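Local coordinates for flavin reductase (Uncultured bacterium, PDB 5CHO), which binds flavin-adenine dinucleotide and probably supplies reduced flavin to the partner enzyme of a bacterial two-component tryptophan halogenase, at residues S42-V48 with L179-G184; P58-T62 with Y112-R117; L101-Q106 with R176-V180; E148-W152 with F163-L167. One frame throughout, in Å; residues are numbered along the deposited sequence.

Contact 1 (S42-V48 with L179-G184). With FAD (flavin-adenine dinucleotide), chain I.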
# COMPACT_ATOMS: atom_id res chain seq x y z
N SER A 42 -7.46 7.75 4.82
CA SER A 42 -6.32 8.15 5.64
C SER A 42 -6.21 7.32 6.91
O SER A 42 -5.18 7.36 7.59
CB SER A 42 -6.42 9.63 6.02
OG SER A 42 -7.35 9.84 7.06
N SER A 43 -7.25 6.57 7.24
CA SER A 43 -7.23 5.71 8.42
C SER A 43 -6.22 4.57 8.27
O SER A 43 -5.76 4.01 9.26
CB SER A 43 -8.63 5.13 8.68
OG SER A 43 -8.99 4.19 7.69
N PHE A 44 -5.87 4.24 7.02
CA PHE A 44 -4.83 3.25 6.75
C PHE A 44 -3.45 3.88 6.69
O PHE A 44 -3.13 4.62 5.76
CB PHE A 44 -5.12 2.51 5.45
CG PHE A 44 -4.19 1.36 5.19
CD1 PHE A 44 -3.10 1.51 4.34
CD2 PHE A 44 -4.41 0.12 5.78
CE1 PHE A 44 -2.24 0.45 4.10
CE2 PHE A 44 -3.55 -0.94 5.54
CZ PHE A 44 -2.46 -0.77 4.70
N ALA A 45 -2.62 3.57 7.68
CA ALA A 45 -1.28 4.13 7.75
C ALA A 45 -0.40 3.59 6.63
O ALA A 45 -0.60 2.47 6.16
CB ALA A 45 -0.65 3.83 9.11
N THR A 46 0.57 4.39 6.22
CA THR A 46 1.52 3.99 5.19
C THR A 46 2.89 4.56 5.51
O THR A 46 3.00 5.54 6.24
CB THR A 46 1.14 4.50 3.79
OG1 THR A 46 1.33 5.92 3.74
CG2 THR A 46 -0.30 4.17 3.43
N GLY A 47 3.92 3.97 4.93
CA GLY A 47 5.22 4.61 4.85
C GLY A 47 5.15 5.64 3.74
O GLY A 47 4.07 5.93 3.22
N VAL A 48 6.29 6.20 3.36
CA VAL A 48 6.32 7.18 2.28
C VAL A 48 7.53 6.96 1.40
O VAL A 48 8.63 6.75 1.91
CB VAL A 48 6.35 8.63 2.81
CG1 VAL A 48 6.15 9.60 1.66
CG2 VAL A 48 5.29 8.83 3.87
N LEU A 179 9.35 7.29 8.25
CA LEU A 179 8.34 8.29 7.95
C LEU A 179 7.03 7.59 7.66
O LEU A 179 6.97 6.71 6.81
CB LEU A 179 8.75 9.18 6.78
CG LEU A 179 7.84 10.37 6.51
CD1 LEU A 179 7.79 11.29 7.72
CD2 LEU A 179 8.30 11.14 5.28
N VAL A 180 5.99 8.00 8.38
CA VAL A 180 4.69 7.39 8.24
C VAL A 180 3.65 8.47 7.98
O VAL A 180 3.71 9.56 8.55
CB VAL A 180 4.34 6.57 9.49
CG1 VAL A 180 2.86 6.22 9.55
CG2 VAL A 180 5.20 5.31 9.52
N TYR A 181 2.70 8.15 7.10
CA TYR A 181 1.62 9.07 6.77
C TYR A 181 0.29 8.47 7.20
O TYR A 181 -0.15 7.47 6.65
CB TYR A 181 1.62 9.37 5.27
CG TYR A 181 0.64 10.44 4.86
CD1 TYR A 181 0.82 11.75 5.28
CD2 TYR A 181 -0.44 10.16 4.05
CE1 TYR A 181 -0.07 12.75 4.91
CE2 TYR A 181 -1.33 11.14 3.67
CZ TYR A 181 -1.14 12.43 4.10
OH TYR A 181 -2.03 13.42 3.73
N HIS A 182 -0.33 9.10 8.19
CA HIS A 182 -1.58 8.60 8.75
C HIS A 182 -2.49 9.72 9.23
O HIS A 182 -2.02 10.70 9.82
CB HIS A 182 -1.30 7.65 9.92
CG HIS A 182 -2.53 7.09 10.55
ND1 HIS A 182 -2.97 7.47 11.80
CD2 HIS A 182 -3.42 6.18 10.10
CE1 HIS A 182 -4.08 6.82 12.09
NE2 HIS A 182 -4.37 6.03 11.07
N SER A 183 -3.78 9.58 8.97
CA SER A 183 -4.78 10.59 9.32
C SER A 183 -4.39 11.94 8.75
O SER A 183 -4.65 12.98 9.35
CB SER A 183 -4.94 10.68 10.85
OG SER A 183 -5.90 9.75 11.31
N GLY A 184 -3.78 11.92 7.57
CA GLY A 184 -3.35 13.15 6.91
C GLY A 184 -2.20 13.83 7.62
O GLY A 184 -1.91 14.99 7.33
PA FAD I . 2.24 17.00 -11.19
O1A FAD I . 2.66 17.49 -12.55
O2A FAD I . 2.88 17.80 -10.13
O5B FAD I . 0.63 17.12 -11.04
C5B FAD I . 0.05 16.79 -9.77
C4B FAD I . -1.44 17.28 -9.71
O4B FAD I . -1.46 18.57 -9.65
C3B FAD I . -2.17 16.89 -10.99
O3B FAD I . -3.46 16.47 -10.71
C2B FAD I . -2.19 18.16 -11.84
O2B FAD I . -3.53 18.28 -12.58
C1B FAD I . -2.09 19.14 -11.01
N9A FAD I . -1.23 20.13 -11.54
C8A FAD I . 0.08 20.32 -11.26
N7A FAD I . 0.52 21.38 -11.99
C5A FAD I . -0.52 21.83 -12.73
C6A FAD I . -0.64 22.86 -13.65
N6A FAD I . 0.29 23.86 -14.16
N1A FAD I . -1.82 23.10 -14.26
C2A FAD I . -2.91 22.32 -13.98
N3A FAD I . -2.81 21.29 -13.07
C4A FAD I . -1.61 21.05 -12.46
N1 FAD I . 0.33 11.14 -6.01
C2 FAD I . 0.07 9.97 -6.85
O2 FAD I . -0.25 10.11 -8.04
N3 FAD I . 0.16 8.63 -6.28
C4 FAD I . 0.51 8.46 -4.91
O4 FAD I . 0.58 7.41 -4.46
C4X FAD I . 0.78 9.67 -4.06
N5 FAD I . 1.13 9.53 -2.68
C5X FAD I . 1.41 10.73 -1.85
C6 FAD I . 1.77 10.59 -0.48
C7 FAD I . 2.02 11.73 0.30
C7M FAD I . 2.38 11.22 1.73
C8 FAD I . 1.93 12.99 -0.28
C8M FAD I . 2.24 14.18 0.69
C9 FAD I . 1.58 13.12 -1.63
C9A FAD I . 1.32 11.99 -2.42
N10 FAD I . 0.96 12.15 -3.83
C10 FAD I . 0.69 10.98 -4.64
C1' FAD I . 0.85 13.50 -4.46
C2' FAD I . 2.03 13.74 -5.42
O2' FAD I . 3.23 13.57 -4.73
C3' FAD I . 1.92 15.15 -5.96
O3' FAD I . 0.76 15.26 -6.72
C4' FAD I . 3.13 15.49 -6.83
O4' FAD I . 3.15 16.84 -7.07
C5' FAD I . 3.04 14.74 -8.18
O5' FAD I . 4.16 15.07 -8.99
P FAD I . 4.04 14.94 -10.60
O1P FAD I . 5.10 15.79 -11.24
O2P FAD I . 4.19 13.48 -11.02
O3P FAD I . 2.62 15.47 -11.02
O HOH W 1 -2.27 7.20 5.10
O HOH W 2 8.53 5.46 5.14

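Contact 2 (P58-T62 with Y112-R117). With FAD (flavin-adenine dinucleotide), chain I.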
# COMPACT_ATOMS: atom_id res chain seq x y z
N PRO A 58 15.28 13.90 -15.86
CA PRO A 58 15.05 13.28 -14.55
C PRO A 58 13.94 13.97 -13.78
O PRO A 58 13.77 15.19 -13.87
CB PRO A 58 16.40 13.44 -13.84
CG PRO A 58 17.39 13.59 -14.91
CD PRO A 58 16.70 14.20 -16.10
N HIS A 59 13.19 13.19 -13.03
CA HIS A 59 12.03 13.70 -12.33
C HIS A 59 11.77 12.87 -11.08
O HIS A 59 12.24 11.74 -10.98
CB HIS A 59 10.81 13.68 -13.25
CG HIS A 59 9.61 14.37 -12.68
ND1 HIS A 59 9.69 15.58 -12.01
CD2 HIS A 59 8.30 14.03 -12.66
CE1 HIS A 59 8.49 15.95 -11.62
NE2 HIS A 59 7.62 15.02 -12.00
N ALA A 60 11.03 13.44 -10.14
CA ALA A 60 10.69 12.74 -8.91
C ALA A 60 9.33 13.19 -8.40
O ALA A 60 8.89 14.30 -8.68
CB ALA A 60 11.76 12.98 -7.85
N MET A 61 8.68 12.30 -7.66
CA MET A 61 7.39 12.59 -7.05
C MET A 61 7.22 11.74 -5.79
O MET A 61 7.80 10.66 -5.67
CB MET A 61 6.24 12.33 -8.03
CG MET A 61 6.11 10.88 -8.47
SD MET A 61 4.79 9.94 -7.67
CE MET A 61 3.34 10.60 -8.49
N THR A 62 6.43 12.25 -4.86
CA THR A 62 6.20 11.57 -3.60
C THR A 62 5.01 10.63 -3.74
O THR A 62 3.95 11.01 -4.24
CB THR A 62 5.96 12.58 -2.46
OG1 THR A 62 7.16 13.32 -2.21
CG2 THR A 62 5.53 11.86 -1.19
N TYR A 112 8.59 16.96 -2.85
CA TYR A 112 8.25 16.28 -4.10
C TYR A 112 6.79 15.90 -4.16
O TYR A 112 6.37 15.20 -5.08
CB TYR A 112 9.16 15.07 -4.30
CG TYR A 112 10.57 15.54 -4.55
CD1 TYR A 112 10.91 16.11 -5.77
CD2 TYR A 112 11.56 15.44 -3.58
CE1 TYR A 112 12.18 16.56 -6.01
CE2 TYR A 112 12.84 15.89 -3.83
CZ TYR A 112 13.15 16.45 -5.05
OH TYR A 112 14.42 16.91 -5.31
N ALA A 113 6.02 16.37 -3.19
CA ALA A 113 4.57 16.35 -3.26
C ALA A 113 4.03 17.72 -3.69
O ALA A 113 2.83 17.88 -3.93
CB ALA A 113 3.98 15.93 -1.94
N ASN A 114 4.92 18.71 -3.76
CA ASN A 114 4.52 20.09 -4.09
C ASN A 114 4.51 20.36 -5.60
O ASN A 114 5.56 20.47 -6.22
CB ASN A 114 5.46 21.08 -3.38
CG ASN A 114 4.87 22.49 -3.31
OD1 ASN A 114 4.16 22.93 -4.22
ND2 ASN A 114 5.16 23.20 -2.22
N ARG A 115 3.32 20.45 -6.18
CA ARG A 115 3.16 20.70 -7.62
C ARG A 115 3.79 22.00 -8.08
O ARG A 115 4.06 22.18 -9.26
CB ARG A 115 1.68 20.69 -7.98
CG ARG A 115 0.88 21.84 -7.38
CD ARG A 115 -0.61 21.60 -7.53
NE ARG A 115 -0.98 20.38 -6.83
CZ ARG A 115 -2.12 19.71 -7.00
NH1 ARG A 115 -3.04 20.17 -7.83
NH2 ARG A 115 -2.33 18.60 -6.33
N TRP A 116 4.03 22.90 -7.13
CA TRP A 116 4.58 24.22 -7.44
C TRP A 116 6.10 24.21 -7.39
O TRP A 116 6.75 25.25 -7.54
CB TRP A 116 4.03 25.25 -6.45
CG TRP A 116 2.54 25.25 -6.37
CD1 TRP A 116 1.78 24.67 -5.39
CD2 TRP A 116 1.61 25.88 -7.27
NE1 TRP A 116 0.44 24.89 -5.63
CE2 TRP A 116 0.32 25.62 -6.78
CE3 TRP A 116 1.76 26.63 -8.44
CZ2 TRP A 116 -0.83 26.09 -7.42
CZ3 TRP A 116 0.62 27.09 -9.08
CH2 TRP A 116 -0.66 26.82 -8.57
N ARG A 117 6.68 23.03 -7.17
CA ARG A 117 8.11 22.92 -6.92
C ARG A 117 8.95 23.22 -8.16
O ARG A 117 8.49 23.05 -9.28
CB ARG A 117 8.44 21.51 -6.40
CG ARG A 117 8.29 20.38 -7.42
CD ARG A 117 8.39 19.03 -6.73
NE ARG A 117 8.16 17.87 -7.60
CZ ARG A 117 6.97 17.31 -7.81
NH1 ARG A 117 5.88 17.79 -7.23
NH2 ARG A 117 6.88 16.25 -8.61
PA FAD I . 2.24 17.00 -11.19
O1A FAD I . 2.66 17.49 -12.55
O2A FAD I . 2.88 17.80 -10.13
O5B FAD I . 0.63 17.12 -11.04
C5B FAD I . 0.05 16.79 -9.77
C4B FAD I . -1.44 17.28 -9.71
O4B FAD I . -1.46 18.57 -9.65
C3B FAD I . -2.17 16.89 -10.99
O3B FAD I . -3.46 16.47 -10.71
C2B FAD I . -2.19 18.16 -11.84
O2B FAD I . -3.53 18.28 -12.58
C1B FAD I . -2.09 19.14 -11.01
N9A FAD I . -1.23 20.13 -11.54
C8A FAD I . 0.08 20.32 -11.26
N7A FAD I . 0.52 21.38 -11.99
C5A FAD I . -0.52 21.83 -12.73
C6A FAD I . -0.64 22.86 -13.65
N6A FAD I . 0.29 23.86 -14.16
N1A FAD I . -1.82 23.10 -14.26
C2A FAD I . -2.91 22.32 -13.98
N3A FAD I . -2.81 21.29 -13.07
C4A FAD I . -1.61 21.05 -12.46
N1 FAD I . 0.33 11.14 -6.01
C2 FAD I . 0.07 9.97 -6.85
O2 FAD I . -0.25 10.11 -8.04
N3 FAD I . 0.16 8.63 -6.28
C4 FAD I . 0.51 8.46 -4.91
O4 FAD I . 0.58 7.41 -4.46
C4X FAD I . 0.78 9.67 -4.06
N5 FAD I . 1.13 9.53 -2.68
C5X FAD I . 1.41 10.73 -1.85
C6 FAD I . 1.77 10.59 -0.48
C7 FAD I . 2.02 11.73 0.30
C7M FAD I . 2.38 11.22 1.73
C8 FAD I . 1.93 12.99 -0.28
C8M FAD I . 2.24 14.18 0.69
C9 FAD I . 1.58 13.12 -1.63
C9A FAD I . 1.32 11.99 -2.42
N10 FAD I . 0.96 12.15 -3.83
C10 FAD I . 0.69 10.98 -4.64
C1' FAD I . 0.85 13.50 -4.46
C2' FAD I . 2.03 13.74 -5.42
O2' FAD I . 3.23 13.57 -4.73
C3' FAD I . 1.92 15.15 -5.96
O3' FAD I . 0.76 15.26 -6.72
C4' FAD I . 3.13 15.49 -6.83
O4' FAD I . 3.15 16.84 -7.07
C5' FAD I . 3.04 14.74 -8.18
O5' FAD I . 4.16 15.07 -8.99
P FAD I . 4.04 14.94 -10.60
O1P FAD I . 5.10 15.79 -11.24
O2P FAD I . 4.19 13.48 -11.02
O3P FAD I . 2.62 15.47 -11.02

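Contact 3 (L101-Q106 with R176-V180)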
# COMPACT_ATOMS: atom_id res chain seq x y z
N LEU A 101 11.31 6.39 2.65
CA LEU A 101 11.82 7.54 3.39
C LEU A 101 11.88 7.33 4.89
O LEU A 101 10.96 6.80 5.51
CB LEU A 101 10.96 8.77 3.09
CG LEU A 101 10.99 9.25 1.64
CD1 LEU A 101 10.11 10.47 1.48
CD2 LEU A 101 12.42 9.54 1.18
N ALA A 102 13.00 7.76 5.47
CA ALA A 102 13.18 7.81 6.91
C ALA A 102 12.42 8.99 7.50
O ALA A 102 11.99 9.89 6.78
CB ALA A 102 14.65 7.90 7.26
N ALA A 103 12.27 8.98 8.83
CA ALA A 103 11.46 9.98 9.52
C ALA A 103 12.04 11.39 9.42
O ALA A 103 11.29 12.37 9.47
CB ALA A 103 11.31 9.57 10.98
N ASP A 104 13.36 11.51 9.29
CA ASP A 104 14.00 12.81 9.15
C ASP A 104 14.06 13.28 7.70
O ASP A 104 14.85 14.16 7.35
CB ASP A 104 15.41 12.79 9.75
CG ASP A 104 16.32 11.77 9.09
OD1 ASP A 104 15.93 11.17 8.07
OD2 ASP A 104 17.45 11.57 9.59
N GLN A 105 13.22 12.69 6.85
CA GLN A 105 13.16 13.04 5.44
C GLN A 105 11.76 13.50 5.08
O GLN A 105 11.35 13.44 3.92
CB GLN A 105 13.57 11.86 4.57
CG GLN A 105 15.00 11.43 4.74
CD GLN A 105 15.36 10.24 3.87
OE1 GLN A 105 14.66 9.23 3.87
NE2 GLN A 105 16.42 10.38 3.09
N GLN A 106 11.03 13.94 6.09
CA GLN A 106 9.72 14.54 5.90
C GLN A 106 9.77 15.68 4.88
O GLN A 106 8.85 15.85 4.08
CB GLN A 106 9.18 15.05 7.23
CG GLN A 106 7.85 15.76 7.15
CD GLN A 106 7.27 16.06 8.52
OE1 GLN A 106 7.33 15.24 9.43
NE2 GLN A 106 6.71 17.25 8.67
N ARG A 176 16.32 2.84 10.89
CA ARG A 176 16.15 3.96 11.80
C ARG A 176 14.71 4.43 11.68
O ARG A 176 13.94 3.86 10.89
CB ARG A 176 17.15 5.08 11.50
CG ARG A 176 17.22 5.50 10.05
CD ARG A 176 18.62 5.94 9.66
NE ARG A 176 18.58 6.89 8.56
CZ ARG A 176 18.26 8.17 8.71
NH1 ARG A 176 17.99 8.66 9.92
NH2 ARG A 176 18.22 8.98 7.66
N ASP A 177 14.34 5.45 12.44
CA ASP A 177 12.96 5.92 12.48
C ASP A 177 12.37 6.14 11.10
O ASP A 177 13.02 6.72 10.23
CB ASP A 177 12.86 7.19 13.31
CG ASP A 177 13.11 6.94 14.79
OD1 ASP A 177 13.66 5.87 15.12
OD2 ASP A 177 12.74 7.80 15.61
N ALA A 178 11.14 5.67 10.91
CA ALA A 178 10.51 5.67 9.60
C ALA A 178 9.48 6.78 9.47
O ALA A 178 8.82 7.16 10.43
CB ALA A 178 9.85 4.32 9.36
N LEU A 179 9.35 7.29 8.25
CA LEU A 179 8.34 8.29 7.95
C LEU A 179 7.03 7.59 7.66
O LEU A 179 6.97 6.71 6.81
CB LEU A 179 8.75 9.18 6.78
CG LEU A 179 7.84 10.37 6.51
CD1 LEU A 179 7.79 11.29 7.72
CD2 LEU A 179 8.30 11.14 5.28
N VAL A 180 5.99 8.00 8.38
CA VAL A 180 4.69 7.39 8.24
C VAL A 180 3.65 8.47 7.98
O VAL A 180 3.71 9.56 8.55
CB VAL A 180 4.34 6.57 9.49
CG1 VAL A 180 2.86 6.22 9.55
CG2 VAL A 180 5.20 5.31 9.52
O HOH W 2 8.53 5.46 5.14
O HOH W 3 14.77 9.02 10.54

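Contact 4 (E148-W152 with F163-L167)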
# COMPACT_ATOMS: atom_id res chain seq x y z
N GLU A 148 15.25 -0.34 -7.75
CA GLU A 148 15.18 0.03 -9.16
C GLU A 148 14.26 -0.94 -9.86
O GLU A 148 14.29 -2.14 -9.59
CB GLU A 148 16.56 0.03 -9.83
CG GLU A 148 17.54 1.04 -9.27
CD GLU A 148 18.86 1.02 -10.02
OE1 GLU A 148 18.98 1.75 -11.03
OE2 GLU A 148 19.76 0.26 -9.62
N CYS A 149 13.45 -0.42 -10.77
CA CYS A 149 12.42 -1.22 -11.42
C CYS A 149 12.34 -0.94 -12.91
O CYS A 149 12.62 0.16 -13.36
CB CYS A 149 11.06 -0.93 -10.78
SG CYS A 149 11.05 -0.99 -8.97
N ALA A 150 11.95 -1.97 -13.65
CA ALA A 150 11.58 -1.82 -15.05
C ALA A 150 10.07 -1.93 -15.14
O ALA A 150 9.47 -2.79 -14.51
CB ALA A 150 12.24 -2.87 -15.89
N LEU A 151 9.46 -1.05 -15.93
CA LEU A 151 8.01 -1.06 -16.05
C LEU A 151 7.56 -2.35 -16.74
O LEU A 151 7.93 -2.63 -17.88
CB LEU A 151 7.54 0.18 -16.80
CG LEU A 151 6.03 0.30 -17.05
CD1 LEU A 151 5.27 0.23 -15.73
CD2 LEU A 151 5.71 1.59 -17.78
N TRP A 152 6.74 -3.10 -16.03
CA TRP A 152 6.23 -4.40 -16.47
C TRP A 152 4.92 -4.14 -17.17
O TRP A 152 4.76 -4.46 -18.35
CB TRP A 152 6.06 -5.32 -15.25
CG TRP A 152 5.80 -6.80 -15.48
CD1 TRP A 152 6.70 -7.74 -15.92
CD2 TRP A 152 4.59 -7.51 -15.21
NE1 TRP A 152 6.11 -8.98 -15.96
CE2 TRP A 152 4.81 -8.87 -15.53
CE3 TRP A 152 3.32 -7.13 -14.73
CZ2 TRP A 152 3.82 -9.84 -15.39
CZ3 TRP A 152 2.34 -8.10 -14.60
CH2 TRP A 152 2.60 -9.44 -14.93
N PHE A 163 1.10 1.15 -11.89
CA PHE A 163 2.35 0.84 -12.56
C PHE A 163 3.05 -0.31 -11.84
O PHE A 163 3.50 -0.15 -10.71
CB PHE A 163 3.27 2.06 -12.60
CG PHE A 163 2.79 3.16 -13.50
CD1 PHE A 163 1.82 4.05 -13.07
CD2 PHE A 163 3.29 3.30 -14.78
CE1 PHE A 163 1.37 5.06 -13.90
CE2 PHE A 163 2.85 4.31 -15.61
CZ PHE A 163 1.88 5.19 -15.16
N VAL A 164 3.15 -1.45 -12.51
CA VAL A 164 3.80 -2.62 -11.94
C VAL A 164 5.24 -2.67 -12.43
O VAL A 164 5.49 -2.67 -13.63
CB VAL A 164 3.09 -3.93 -12.32
CG1 VAL A 164 3.70 -5.10 -11.57
CG2 VAL A 164 1.61 -3.83 -12.03
N GLY A 165 6.18 -2.69 -11.49
CA GLY A 165 7.59 -2.72 -11.83
C GLY A 165 8.22 -4.04 -11.44
O GLY A 165 8.00 -4.54 -10.34
N ARG A 166 9.00 -4.62 -12.35
CA ARG A 166 9.82 -5.77 -12.01
C ARG A 166 11.16 -5.27 -11.48
O ARG A 166 11.81 -4.44 -12.12
CB ARG A 166 10.04 -6.71 -13.20
CG ARG A 166 10.85 -7.92 -12.79
CD ARG A 166 11.17 -8.90 -13.90
NE ARG A 166 11.89 -10.03 -13.33
CZ ARG A 166 12.04 -11.23 -13.90
NH1 ARG A 166 11.50 -11.48 -15.09
NH2 ARG A 166 12.72 -12.17 -13.27
N LEU A 167 11.55 -5.76 -10.32
CA LEU A 167 12.76 -5.28 -9.66
C LEU A 167 14.01 -5.66 -10.44
O LEU A 167 14.14 -6.80 -10.89
CB LEU A 167 12.83 -5.84 -8.23
CG LEU A 167 11.70 -5.38 -7.30
CD1 LEU A 167 11.86 -5.91 -5.88
CD2 LEU A 167 11.61 -3.86 -7.29

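Contact 1 (S42-V48 with L179-G184)
The imidazole of H182 lies with its edge toward the loop at 42-45, its CD2 against the A45 methyl and its NE2 giving a weak, bent hydrogen bond to S43 O (3.0 Å), which sits in the plane of the ring. CG stands anti to the backbone N (chi1 -180°), carrying the ring from the strand end to the loop. Without the imidazole, as with an alanine here, S43 O would probably lose this donor and a gap would open beside A45. S183 N closes the same corner with a straighter bond to S42 O (3.0 Å), from above the carbonyl plane.

Further along, T46 and Y181 form an antiparallel hydrogen-bonded pair: Y181 N to T46 O at 2.8 Å and T46 N to Y181 O at 3.2 Å. Their side chains run side by side, with T46 OG1 3.8 Å from Y181 CB. The phenol ring of Y181, part of the FAD pocket of this flavin-reductase-like domain, has the flavin methyl C7M over one face, 3.7 Å from Y181 CG and displaced toward the rim. V48 crosses L179 and Y181 at a slant, its CG2 touching both L179 CG and Y181 CB.

Strands 46-53 and 178-182 meet here in the antiparallel sheet. A109 of helix 106-111 packs on V48 and L179, F186 of strand 185-189 meets the Y181 ring, and F66 of the second subunit meets F44 edge-to-face.

Contact 2 (P58-T62 with Y112-R117)
T62 N donates to Y112 O at 3.0 Å from well above the carbonyl plane, tying strand 59-63 to a chain that has just left helix 106-111, and M61 CA adds a CH contact to the same oxygen. R117 reaches back to this strand with its chain extended from CG to NE. Its NH2 binds A60 O (2.8 Å), tilted from the guanidinium plane, and gives an almost straight bond to FAD O5' (3.0 Å, 175°). NH1 serves FAD O4' at the edge of the group and also N114 O, whose other face receives R117 N. A methionine in its place would probably leave A60 O and the two flavin-chain oxygens without these donors.

The H59 ring and the R117 guanidinium are nearly parallel, 8° apart, but offset, with H59 CE1 beside R117 NH2. H59 NE2 gives an in-plane hydrogen bond to phosphate oxygen O1P (2.7 Å), next to the ribityl oxygens held by R117. T62 O accepts from the ribityl O2' (2.7 Å), while T62 CG2 and the A113 methyl touch the dimethylbenzene end of the flavin. All four residues belong to the FAD pocket of this flavin-reductase-like domain. On the same strand, the A60 methyl rests off-centre against the Y112 ring.

Strand 46-53 flanks it through V50 and T52; helix 85-93 packs on H59 and M61, and A109 O of helix 106-111 binds T62 OG1.

Contact 3 (L101-Q106 with R176-V180)
L179 pushes its side chain into the bend made by residues 101-106: CB lies 3.3 Å from A102 O, CD2 meets Q106 CA at 3.7 Å and approaches L101 CB, and CD1 touches Q106 CB. With CG anti to the backbone N (chi1 -173°), both methyls are carried toward the start of helix 106-111. Two backbone bonds hold the chains together beside it, L179 N to L101 O at 3.2 Å and A103 N to D177 O at 2.8 Å, flanking the single bridge between A102 and A178. The A103 methyl sits over this join, near D177 O and A178 O and against D177 CB.

Toward the outer side, R176 and D104 make a salt bridge. NH1 donates to D104 OD2 at 3.0 Å, and the oxygen lies in the guanidinium plane although the nitrogen comes from above the carboxylate plane; the two planes are turned 63° apart. NH2 adds weaker bonds to both carboxylate oxygens, and the A102 methyl lies over one face of the guanidinium.

The next shell sets these groups in place. Q105 OE1 accepts from A102 N (2.7 Å), and Q105 N bonds to A102 O, so the loop is folded back on itself just before the helix. One water joins D104 N to D177 O. R176 NH2 is also held by G142 O, and D177 OD1 by D191 N.

Residues 101-105 lead from strand 95-100 into helix 106-111, bridging here to strand 178-182. V48 and V50 of strand 46-53 and A109 of the helix pack on L101, while F186 of strand 185-189 packs on L179 and Q106.

Contact 4 (E148-W152 with F163-L167)
C149 and L167 face each other as a non-hydrogen-bonded pair, and the sulfur of C149 presses on L167 CD2 at 3.4 Å. The same cysteine fills the hollow over G165: the absence of a side chain on the glycine lets C149 CB lie over G165 CA, 4.0 Å away.

L151 projects on the same face as C149. Its CG is anti to the backbone N (chi1 179°), which brings L151 CD1 down into the notch between V164 O and the rim of the F163 ring, 3.8 Å from F163 CD2 and near the ring plane. On the other face W152 and V164 run side by side. W152 CE3 meets V164 CG1 at 3.8 Å, so that the valine methyl meets the six-membered ring of the indole obliquely, and R166 CB lies more loosely beside W152 CD1.

Strand 145-157 and strand 160-172 form a twisted beta hairpin, the short segments here running at 128° to one another. A150 and R166 exchange two backbone bonds, A150 N to R166 O and R166 N to A150 O, each 2.9 Å. W152 N gives V164 O a bond of 2.7 Å nearly along the C=O axis. L91 of helix 85-93 packs on L151 and F163, and D156 of the second subunit on W152.

The contact is therefore apolar between its side chains and polar only in its backbone: hydrogen bonds fix the strand register, while sulfur, methyl and ring surfaces fill the space on each face.

In the fold
Contacts 1 and 2 both touch FAD: contact 1 sets Y181 against the flavin methyl C7M, and contact 2 holds the ribityl chain and a phosphate. Their centres are 19 Å apart, yet they meet directly, V48 CG1 lying 3.7 Å from T62 CG2. Contact 3 shares L179 and V180 with contact 1, their centres 12 Å apart; V48 O and L101 N, 2.8 Å apart, probably form a hydrogen bond, and one water belongs to both. Contact 4 stands off, its centre 24 Å from those of contacts 1 and 3, across the chain's centre, although the side chain of F163 comes within about 8 Å of FAD. All four reach one antiparallel sheet.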